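Local coordinates for cell division control protein Cdc48 (Mycobacterium smegmatis, PDB 5E7P), which is a AAA-family ATPase, seen here with bound ADP, that probably binds and hydrolyses ATP, at residues 25-30 and 95-100; 39-44 and 81-86; 290-295 and 307-312. One frame throughout, in Å; residues are numbered along the deposited sequence.

In the fold
Interactions 1 and 2 belong to one sheet in the N-terminal CDC48 domain, and their centres lie about 9 Å apart. Strands 22-28 and 81-84 are neighbours there, so the two contacts touch directly: T25 O lies 2.8 Å from A82 N, a probable hydrogen bond, and L28 CD2 packs on L84 O. Along the chain, both segments of interaction 2 fall between those of interaction 1. Interaction 3 lies in the first AAA ATPase domain, its centre about 47 and 43 Å from those of interactions 1 and 2. It does not touch a nucleotide: the L292 side chain is about 14 Å from a bound ADP and about 11 Å from the side chain of A277, an ADP-binding residue.

Interaction 1. Residues 25-30 and 95-100; sequences TARLNT and RENAAV
E96 lays its side chain, from CG outward, against L28. From CB the chain sets off with CG anti to the backbone N (chi1 -168°) and then runs extended, which carries the carboxylate alongside the leucine. CG comes within 3.8 Å of L28 CB, and CD lies nearer to the same carbon. OE1 comes closest to L28 CB, 3.3 Å, and takes a hydrogen bond from a water (E96 OE1 to water oxygen 2.8 Å); OE2 is more distant from L28 CB, 4.1 Å. That water also has weak bonds from L28 N and N97 ND2, so it links the acid, the amide and the strand backbone.

Two backbone bonds join the segments directly. A26 N gives a nearly straight bond to A98 O, 2.8 Å long. N97 N returns one to A26 O at 2.7 Å; this bond is more bent. N97 belongs to the type II turn from R95 to A98 that leads into strand 98-104. Its side chain crosses that of R27 at a slant, with ND2 3.7 Å from R27 CG and the amide plane nearly perpendicular to the guanidinium (86°).

On the face that A26 shares with L28, farther from the turn, the contact is apolar. A26 CB meets V100 CG1 at 3.7 Å; V94 touches both residues, L84 and L89 pack on A26, and L89 of helix 86-92 also reaches L28.

In the CDC48 N-terminal domain, which belongs with the double-psi barrels, this is an antiparallel strand pairing that gives way to a turn. The chemistry is divided: carboxylate, amide and water gather at the more exposed turn, while methyl groups pack beside the backbone bonds, so the hold at the turn is partly water-mediated.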
loop_
_atom_site.group_PDB
_atom_site.type_symbol
_atom_site.label_atom_id
_atom_site.label_comp_id
_atom_site.label_asym_id
_atom_site.label_seq_id
_atom_site.Cartn_x
_atom_site.Cartn_y
_atom_site.Cartn_z
ATOM N N THR A 25 24.120 19.919 -5.531
ATOM C CA THR A 25 24.230 20.489 -6.866
ATOM C C THR A 25 23.270 19.752 -7.794
ATOM O O THR A 25 23.256 18.521 -7.836
ATOM C CB THR A 25 25.664 20.379 -7.415
ATOM O OG1 THR A 25 26.594 20.848 -6.430
ATOM C CG2 THR A 25 25.816 21.201 -8.687
ATOM N N ALA A 26 22.462 20.506 -8.531
ATOM C CA ALA A 26 21.460 19.913 -9.409
ATOM C C ALA A 26 21.949 19.848 -10.850
ATOM O O ALA A 26 22.021 20.868 -11.535
ATOM C CB ALA A 26 20.157 20.691 -9.325
ATOM N N ARG A 27 22.284 18.645 -11.307
ATOM C CA ARG A 27 22.709 18.448 -12.688
ATOM C C ARG A 27 21.584 17.866 -13.537
ATOM O O ARG A 27 20.765 17.088 -13.052
ATOM C CB ARG A 27 23.946 17.551 -12.756
ATOM C CG ARG A 27 25.141 18.089 -11.985
ATOM C CD ARG A 27 26.418 17.351 -12.355
ATOM N NE ARG A 27 26.205 15.911 -12.477
ATOM C CZ ARG A 27 27.177 15.022 -12.659
ATOM N NH1 ARG A 27 26.889 13.731 -12.760
ATOM N NH2 ARG A 27 28.439 15.426 -12.735
ATOM N N LEU A 28 21.552 18.253 -14.808
ATOM C CA LEU A 28 20.514 17.809 -15.728
ATOM C C LEU A 28 20.694 16.340 -16.098
ATOM O O LEU A 28 21.736 15.946 -16.625
ATOM C CB LEU A 28 20.517 18.683 -16.988
ATOM C CG LEU A 28 19.385 18.552 -18.015
ATOM C CD1 LEU A 28 19.703 17.507 -19.078
ATOM C CD2 LEU A 28 18.057 18.239 -17.335
ATOM N N ASN A 29 19.675 15.534 -15.819
ATOM C CA ASN A 29 19.679 14.133 -16.213
ATOM C C ASN A 29 19.585 14.033 -17.730
ATOM O O ASN A 29 18.579 14.416 -18.324
ATOM C CB ASN A 29 18.519 13.385 -15.552
ATOM C CG ASN A 29 18.698 11.877 -15.586
ATOM O OD1 ASN A 29 19.265 11.328 -16.531
ATOM N ND2 ASN A 29 18.217 11.200 -14.549
ATOM N N THR A 30 20.641 13.521 -18.351
ATOM C CA THR A 30 20.740 13.495 -19.807
ATOM C C THR A 30 20.067 12.276 -20.440
ATOM O O THR A 30 19.829 12.250 -21.648
ATOM C CB THR A 30 22.208 13.554 -20.266
ATOM O OG1 THR A 30 22.945 12.490 -19.650
ATOM C CG2 THR A 30 22.835 14.886 -19.877
ATOM N N ARG A 95 18.167 26.377 -11.640
ATOM C CA ARG A 95 18.937 26.356 -12.879
ATOM C C ARG A 95 19.846 25.133 -12.900
ATOM O O ARG A 95 20.094 24.519 -11.863
ATOM C CB ARG A 95 19.774 27.629 -13.010
ATOM C CG ARG A 95 18.959 28.900 -13.168
ATOM C CD ARG A 95 19.835 30.145 -13.061
ATOM N NE ARG A 95 20.333 30.355 -11.703
ATOM C CZ ARG A 95 21.552 30.022 -11.287
ATOM N NH1 ARG A 95 21.909 30.252 -10.029
ATOM N NH2 ARG A 95 22.415 29.462 -12.123
ATOM N N GLU A 96 20.343 24.779 -14.080
ATOM C CA GLU A 96 21.263 23.655 -14.191
ATOM C C GLU A 96 22.583 23.990 -13.502
ATOM O O GLU A 96 23.063 25.121 -13.585
ATOM C CB GLU A 96 21.499 23.284 -15.656
ATOM C CG GLU A 96 22.202 21.948 -15.844
ATOM C CD GLU A 96 22.417 21.593 -17.304
ATOM O OE1 GLU A 96 23.112 20.590 -17.574
ATOM O OE2 GLU A 96 21.893 22.315 -18.179
ATOM N N ASN A 97 23.145 23.002 -12.811
ATOM C CA ASN A 97 24.386 23.160 -12.050
ATOM C C ASN A 97 24.282 24.157 -10.895
ATOM O O ASN A 97 25.296 24.619 -10.372
ATOM C CB ASN A 97 25.563 23.517 -12.966
ATOM C CG ASN A 97 25.816 22.462 -14.023
ATOM O OD1 ASN A 97 25.755 22.741 -15.220
ATOM N ND2 ASN A 97 26.103 21.241 -13.585
ATOM N N ALA A 98 23.054 24.478 -10.497
ATOM C CA ALA A 98 22.826 25.361 -9.357
ATOM C C ALA A 98 22.515 24.553 -8.099
ATOM O O ALA A 98 22.463 23.324 -8.137
ATOM C CB ALA A 98 21.706 26.342 -9.655
ATOM N N ALA A 99 22.307 25.249 -6.988
ATOM C CA ALA A 99 22.060 24.587 -5.711
ATOM C C ALA A 99 20.594 24.213 -5.543
ATOM O O ALA A 99 19.705 24.956 -5.958
ATOM C CB ALA A 99 22.518 25.470 -4.556
ATOM N N VAL A 100 20.351 23.056 -4.932
ATOM C CA VAL A 100 18.993 22.619 -4.627
ATOM C C VAL A 100 18.891 22.068 -3.202
ATOM O O VAL A 100 19.766 21.330 -2.744
ATOM C CB VAL A 100 18.478 21.574 -5.651
ATOM C CG1 VAL A 100 19.385 20.353 -5.691
ATOM C CG2 VAL A 100 17.043 21.174 -5.336
HETATM O O HOH W 1 24.523 19.665 -15.337
#

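Interaction 2. Residues 39-44 and 81-86; sequences VVRLHP and TALLDD
R41 and L83 face each other as an antiparallel hydrogen-bonded pair, the single bridge between the two strands. R41 N donates to L83 O at 3.0 Å, and L83 N donates to R41 O at 3.0 Å, both bonds nearly straight. The charged end of R41 is committed to other partners: a salt bridge to D34 and hydrogen bonds to the carbonyls of V72 and T464 hold the guanidinium. With CG beside the backbone N and a bend at chi2 (-72°), the arginine leads that group away from strand 81-84.

Waters carry the pairing further at both ends. One donates to V39 O and L83 O, so L83 O receives both an amide and a water; another accepts from H43 N and donates to T81 O. D85 is the N-cap of helix 86-92: its side chain caps a backbone N just past the segment, OD1 bonds to T88 OG1, and OD2 bonds to the backbone N of R36.

Packing lies to both sides of this bridge. On one side, R41 CB and L83 CB touch at 3.6 Å, their side chains crossing at a slant, with L83 CG and CD1 also near R41 CB. On the other, V40 and L84 lie side by side and point the same way, V40 CG2 being 3.8 Å from L84 CD1. L42 CD2 reaches A82 CB at 3.7 Å on this same side.

Strands 39-42 and 81-84 are the two ends of the strand order in their sheet, so their bridge closes it into a barrel, consistent with the double-psi fold of this family. Strand 65-72 flanks 39-42 and strand 22-28 flanks 81-84; V58 and L60 of strand 57-61 touch V40 and L84, and L24 packs on L42 and A82.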
loop_
_atom_site.group_PDB
_atom_site.type_symbol
_atom_site.label_atom_id
_atom_site.label_comp_id
_atom_site.label_asym_id
_atom_site.label_seq_id
_atom_site.Cartn_x
_atom_site.Cartn_y
_atom_site.Cartn_z
ATOM N N VAL A 39 11.145 11.171 -11.289
ATOM C CA VAL A 39 12.218 10.541 -10.527
ATOM C C VAL A 39 13.466 11.416 -10.454
ATOM O O VAL A 39 13.977 11.871 -11.477
ATOM C CB VAL A 39 12.594 9.164 -11.124
ATOM C CG1 VAL A 39 13.876 8.635 -10.491
ATOM C CG2 VAL A 39 11.447 8.169 -10.949
ATOM N N VAL A 40 13.949 11.648 -9.237
ATOM C CA VAL A 40 15.200 12.367 -9.027
ATOM C C VAL A 40 16.275 11.409 -8.498
ATOM O O VAL A 40 16.019 10.618 -7.589
ATOM C CB VAL A 40 15.009 13.571 -8.070
ATOM C CG1 VAL A 40 14.378 13.124 -6.757
ATOM C CG2 VAL A 40 16.330 14.287 -7.826
ATOM N N ARG A 41 17.468 11.470 -9.083
ATOM C CA ARG A 41 18.542 10.542 -8.732
ATOM C C ARG A 41 19.442 11.068 -7.609
ATOM O O ARG A 41 20.099 12.102 -7.748
ATOM C CB ARG A 41 19.380 10.196 -9.966
ATOM C CG ARG A 41 18.641 9.409 -11.037
ATOM C CD ARG A 41 18.401 7.972 -10.604
ATOM N NE ARG A 41 17.579 7.242 -11.567
ATOM C CZ ARG A 41 17.010 6.064 -11.324
ATOM N NH1 ARG A 41 17.172 5.475 -10.147
ATOM N NH2 ARG A 41 16.274 5.476 -12.257
ATOM N N LEU A 42 19.469 10.336 -6.501
ATOM C CA LEU A 42 20.267 10.715 -5.343
ATOM C C LEU A 42 21.263 9.622 -4.980
ATOM O O LEU A 42 20.986 8.434 -5.151
ATOM C CB LEU A 42 19.358 10.998 -4.145
ATOM C CG LEU A 42 18.389 12.173 -4.273
ATOM C CD1 LEU A 42 17.405 12.191 -3.113
ATOM C CD2 LEU A 42 19.159 13.478 -4.343
ATOM N N HIS A 43 22.424 10.028 -4.481
ATOM C CA HIS A 43 23.409 9.087 -3.972
ATOM C C HIS A 43 22.837 8.406 -2.734
ATOM O O HIS A 43 22.095 9.024 -1.972
ATOM C CB HIS A 43 24.703 9.822 -3.621
ATOM C CG HIS A 43 25.879 8.917 -3.417
ATOM N ND1 HIS A 43 26.117 8.261 -2.230
ATOM C CD2 HIS A 43 26.884 8.561 -4.252
ATOM C CE1 HIS A 43 27.218 7.538 -2.341
ATOM N NE2 HIS A 43 27.701 7.703 -3.559
ATOM N N PRO A 44 23.161 7.120 -2.538
ATOM C CA PRO A 44 22.676 6.379 -1.368
ATOM C C PRO A 44 23.048 7.038 -0.040
ATOM O O PRO A 44 22.303 6.912 0.934
ATOM C CB PRO A 44 23.384 5.030 -1.499
ATOM C CG PRO A 44 23.588 4.867 -2.964
ATOM C CD PRO A 44 23.861 6.244 -3.495
ATOM N N THR A 81 25.827 15.451 -5.589
ATOM C CA THR A 81 25.112 15.757 -6.823
ATOM C C THR A 81 23.749 15.067 -6.913
ATOM O O THR A 81 23.627 13.864 -6.672
ATOM C CB THR A 81 25.950 15.386 -8.065
ATOM O OG1 THR A 81 27.134 16.192 -8.105
ATOM C CG2 THR A 81 25.149 15.612 -9.339
ATOM N N ALA A 82 22.726 15.844 -7.256
ATOM C CA ALA A 82 21.401 15.303 -7.518
ATOM C C ALA A 82 21.084 15.438 -9.003
ATOM O O ALA A 82 21.362 16.471 -9.609
ATOM C CB ALA A 82 20.363 16.026 -6.690
ATOM N N LEU A 83 20.513 14.389 -9.588
ATOM C CA LEU A 83 20.141 14.420 -10.999
ATOM C C LEU A 83 18.657 14.707 -11.172
ATOM O O LEU A 83 17.805 13.944 -10.715
ATOM C CB LEU A 83 20.507 13.109 -11.695
ATOM C CG LEU A 83 21.998 12.802 -11.815
ATOM C CD1 LEU A 83 22.213 11.559 -12.664
ATOM C CD2 LEU A 83 22.740 13.992 -12.398
ATOM N N LEU A 84 18.357 15.817 -11.836
ATOM C CA LEU A 84 16.980 16.222 -12.070
ATOM C C LEU A 84 16.717 16.308 -13.570
ATOM O O LEU A 84 17.582 16.742 -14.332
ATOM C CB LEU A 84 16.697 17.579 -11.411
ATOM C CG LEU A 84 16.582 17.689 -9.884
ATOM C CD1 LEU A 84 17.905 17.430 -9.179
ATOM C CD2 LEU A 84 16.044 19.058 -9.494
ATOM N N ASP A 85 15.531 15.883 -13.994
ATOM C CA ASP A 85 15.142 16.037 -15.391
ATOM C C ASP A 85 14.695 17.472 -15.662
ATOM O O ASP A 85 14.645 18.295 -14.745
ATOM C CB ASP A 85 14.057 15.028 -15.785
ATOM C CG ASP A 85 12.885 15.011 -14.820
ATOM O OD1 ASP A 85 12.506 16.083 -14.309
ATOM O OD2 ASP A 85 12.333 13.918 -14.579
ATOM N N ASP A 86 14.369 17.771 -16.916
ATOM C CA ASP A 86 14.034 19.137 -17.312
ATOM C C ASP A 86 12.816 19.703 -16.583
ATOM O O ASP A 86 12.816 20.866 -16.181
ATOM C CB ASP A 86 13.847 19.239 -18.830
ATOM C CG ASP A 86 12.915 18.175 -19.380
ATOM O OD1 ASP A 86 12.092 17.639 -18.610
ATOM O OD2 ASP A 86 13.007 17.879 -20.591
HETATM O O HOH W 2 16.407 12.512 -12.450
HETATM O O HOH W 3 11.882 11.347 -14.205
HETATM O O HOH W 4 23.396 12.868 -4.410
#

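Interaction 3. Residues 290-295 and 307-312; sequences VELDGP and RSVTSA
L292 and V290 point from strand 289-293 to helix 302-319, and the contact between strand and helix is apolar, with no hydrogen bond crossing it. L292 does most of the work. Its CG lies beside the backbone N, anti to the carbonyl carbon (chi1 -81°), and the extended second torsion sends the two methyls to different places along the helix. CD1 sits 3.8 Å from A312 CB and 4.1 Å from V309 CA, resting against one turn of helix, while CD2 comes to S308 OG at 3.8 Å. V290 meets the helix farther along: with CG1 anti to the backbone N, V290 CG1 lies 3.6 Å from A312 O and 4.1 Å from A312 CB. Thus A312 is touched by both strand residues.

The polar contribution is indirect. S308 OG presents only a van der Waals contact to L292; its hydrogen bond goes to the G213 carbonyl, so this buried hydroxyl has a partner. On the opposite side of the strand, E291 turns away from the helix and makes a salt bridge with R281.

The axes of strand 290-293 and helix 307-312 run nearly antiparallel (164°) and come within 9.6 Å. Helix 302-319 leads into strand 321-326, the parallel neighbour of 289-293, giving a beta-alpha-beta crossover as expected of the P-loop NTPase fold. L323 packs on V290 and A312, I325 on L292, and H215 also reaches all three; V297 of helix 294-299 touches L292 and S308, and helix 344-356 meets V309 through I348 and E351.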
loop_
_atom_site.group_PDB
_atom_site.type_symbol
_atom_site.label_atom_id
_atom_site.label_comp_id
_atom_site.label_asym_id
_atom_site.label_seq_id
_atom_site.Cartn_x
_atom_site.Cartn_y
_atom_site.Cartn_z
ATOM N N VAL A 290 -24.848 -1.409 -11.901
ATOM C CA VAL A 290 -24.917 0.035 -11.773
ATOM C C VAL A 290 -23.698 0.485 -10.979
ATOM O O VAL A 290 -23.580 0.194 -9.788
ATOM C CB VAL A 290 -26.202 0.476 -11.059
ATOM C CG1 VAL A 290 -26.233 1.992 -10.912
ATOM C CG2 VAL A 290 -27.421 -0.021 -11.824
ATOM N N GLU A 291 -22.785 1.183 -11.648
ATOM C CA GLU A 291 -21.505 1.526 -11.040
ATOM C C GLU A 291 -21.313 3.022 -10.802
ATOM O O GLU A 291 -21.527 3.843 -11.695
ATOM C CB GLU A 291 -20.352 0.979 -11.883
ATOM C CG GLU A 291 -18.977 1.243 -11.295
ATOM C CD GLU A 291 -17.871 0.562 -12.080
ATOM O OE1 GLU A 291 -16.689 0.889 -11.848
ATOM O OE2 GLU A 291 -18.185 -0.302 -12.928
ATOM N N LEU A 292 -20.909 3.359 -9.582
ATOM C CA LEU A 292 -20.493 4.713 -9.243
ATOM C C LEU A 292 -19.003 4.709 -8.950
ATOM O O LEU A 292 -18.486 3.771 -8.339
ATOM C CB LEU A 292 -21.236 5.223 -8.006
ATOM C CG LEU A 292 -22.652 5.778 -8.159
ATOM C CD1 LEU A 292 -23.195 6.192 -6.803
ATOM C CD2 LEU A 292 -22.661 6.956 -9.115
ATOM N N ASP A 293 -18.311 5.755 -9.387
ATOM C CA ASP A 293 -16.926 5.946 -8.992
ATOM C C ASP A 293 -16.890 6.760 -7.706
ATOM O O ASP A 293 -17.116 7.969 -7.726
ATOM C CB ASP A 293 -16.121 6.649 -10.086
ATOM C CG ASP A 293 -14.643 6.747 -9.744
ATOM O OD1 ASP A 293 -14.097 5.772 -9.188
ATOM O OD2 ASP A 293 -14.029 7.797 -10.022
ATOM N N GLY A 294 -16.620 6.079 -6.596
ATOM C CA GLY A 294 -16.542 6.697 -5.282
ATOM C C GLY A 294 -15.855 8.050 -5.196
ATOM O O GLY A 294 -16.416 8.991 -4.632
ATOM N N PRO A 295 -14.630 8.156 -5.738
ATOM C CA PRO A 295 -13.924 9.441 -5.701
ATOM C C PRO A 295 -14.617 10.547 -6.496
ATOM O O PRO A 295 -14.684 11.674 -6.009
ATOM C CB PRO A 295 -12.568 9.109 -6.330
ATOM C CG PRO A 295 -12.379 7.666 -6.059
ATOM C CD PRO A 295 -13.747 7.062 -6.176
ATOM N N ARG A 307 -27.856 13.316 -4.646
ATOM C CA ARG A 307 -28.699 13.058 -5.809
ATOM C C ARG A 307 -28.113 11.956 -6.684
ATOM O O ARG A 307 -28.843 11.131 -7.234
ATOM C CB ARG A 307 -28.886 14.330 -6.640
ATOM C CG ARG A 307 -29.729 14.125 -7.891
ATOM C CD ARG A 307 -29.228 14.984 -9.038
ATOM N NE ARG A 307 -27.770 14.947 -9.142
ATOM C CZ ARG A 307 -27.081 13.968 -9.721
ATOM N NH1 ARG A 307 -25.755 14.026 -9.762
ATOM N NH2 ARG A 307 -27.710 12.930 -10.256
ATOM N N SER A 308 -26.791 11.954 -6.812
ATOM C CA SER A 308 -26.099 10.961 -7.625
ATOM C C SER A 308 -26.289 9.548 -7.067
ATOM O O SER A 308 -26.562 8.608 -7.814
ATOM C CB SER A 308 -24.611 11.305 -7.727
ATOM O OG SER A 308 -23.972 10.511 -8.710
ATOM N N VAL A 309 -26.142 9.412 -5.752
ATOM C CA VAL A 309 -26.350 8.139 -5.068
ATOM C C VAL A 309 -27.810 7.707 -5.179
ATOM O O VAL A 309 -28.109 6.534 -5.396
ATOM C CB VAL A 309 -25.948 8.238 -3.577
ATOM C CG1 VAL A 309 -26.355 6.984 -2.817
ATOM C CG2 VAL A 309 -24.456 8.481 -3.447
ATOM N N THR A 310 -28.711 8.672 -5.041
ATOM C CA THR A 310 -30.149 8.427 -5.121
ATOM C C THR A 310 -30.547 7.945 -6.512
ATOM O O THR A 310 -31.369 7.041 -6.657
ATOM C CB THR A 310 -30.936 9.708 -4.778
ATOM O OG1 THR A 310 -30.546 10.171 -3.478
ATOM C CG2 THR A 310 -32.446 9.459 -4.810
ATOM N N SER A 311 -29.953 8.555 -7.533
ATOM C CA SER A 311 -30.230 8.194 -8.916
ATOM C C SER A 311 -29.719 6.789 -9.218
ATOM O O SER A 311 -30.349 6.029 -9.953
ATOM C CB SER A 311 -29.589 9.212 -9.863
ATOM O OG SER A 311 -29.709 8.805 -11.213
ATOM N N ALA A 312 -28.572 6.451 -8.640
ATOM C CA ALA A 312 -27.959 5.145 -8.846
ATOM C C ALA A 312 -28.751 4.038 -8.159
ATOM O O ALA A 312 -28.880 2.935 -8.689
ATOM C CB ALA A 312 -26.524 5.157 -8.354
#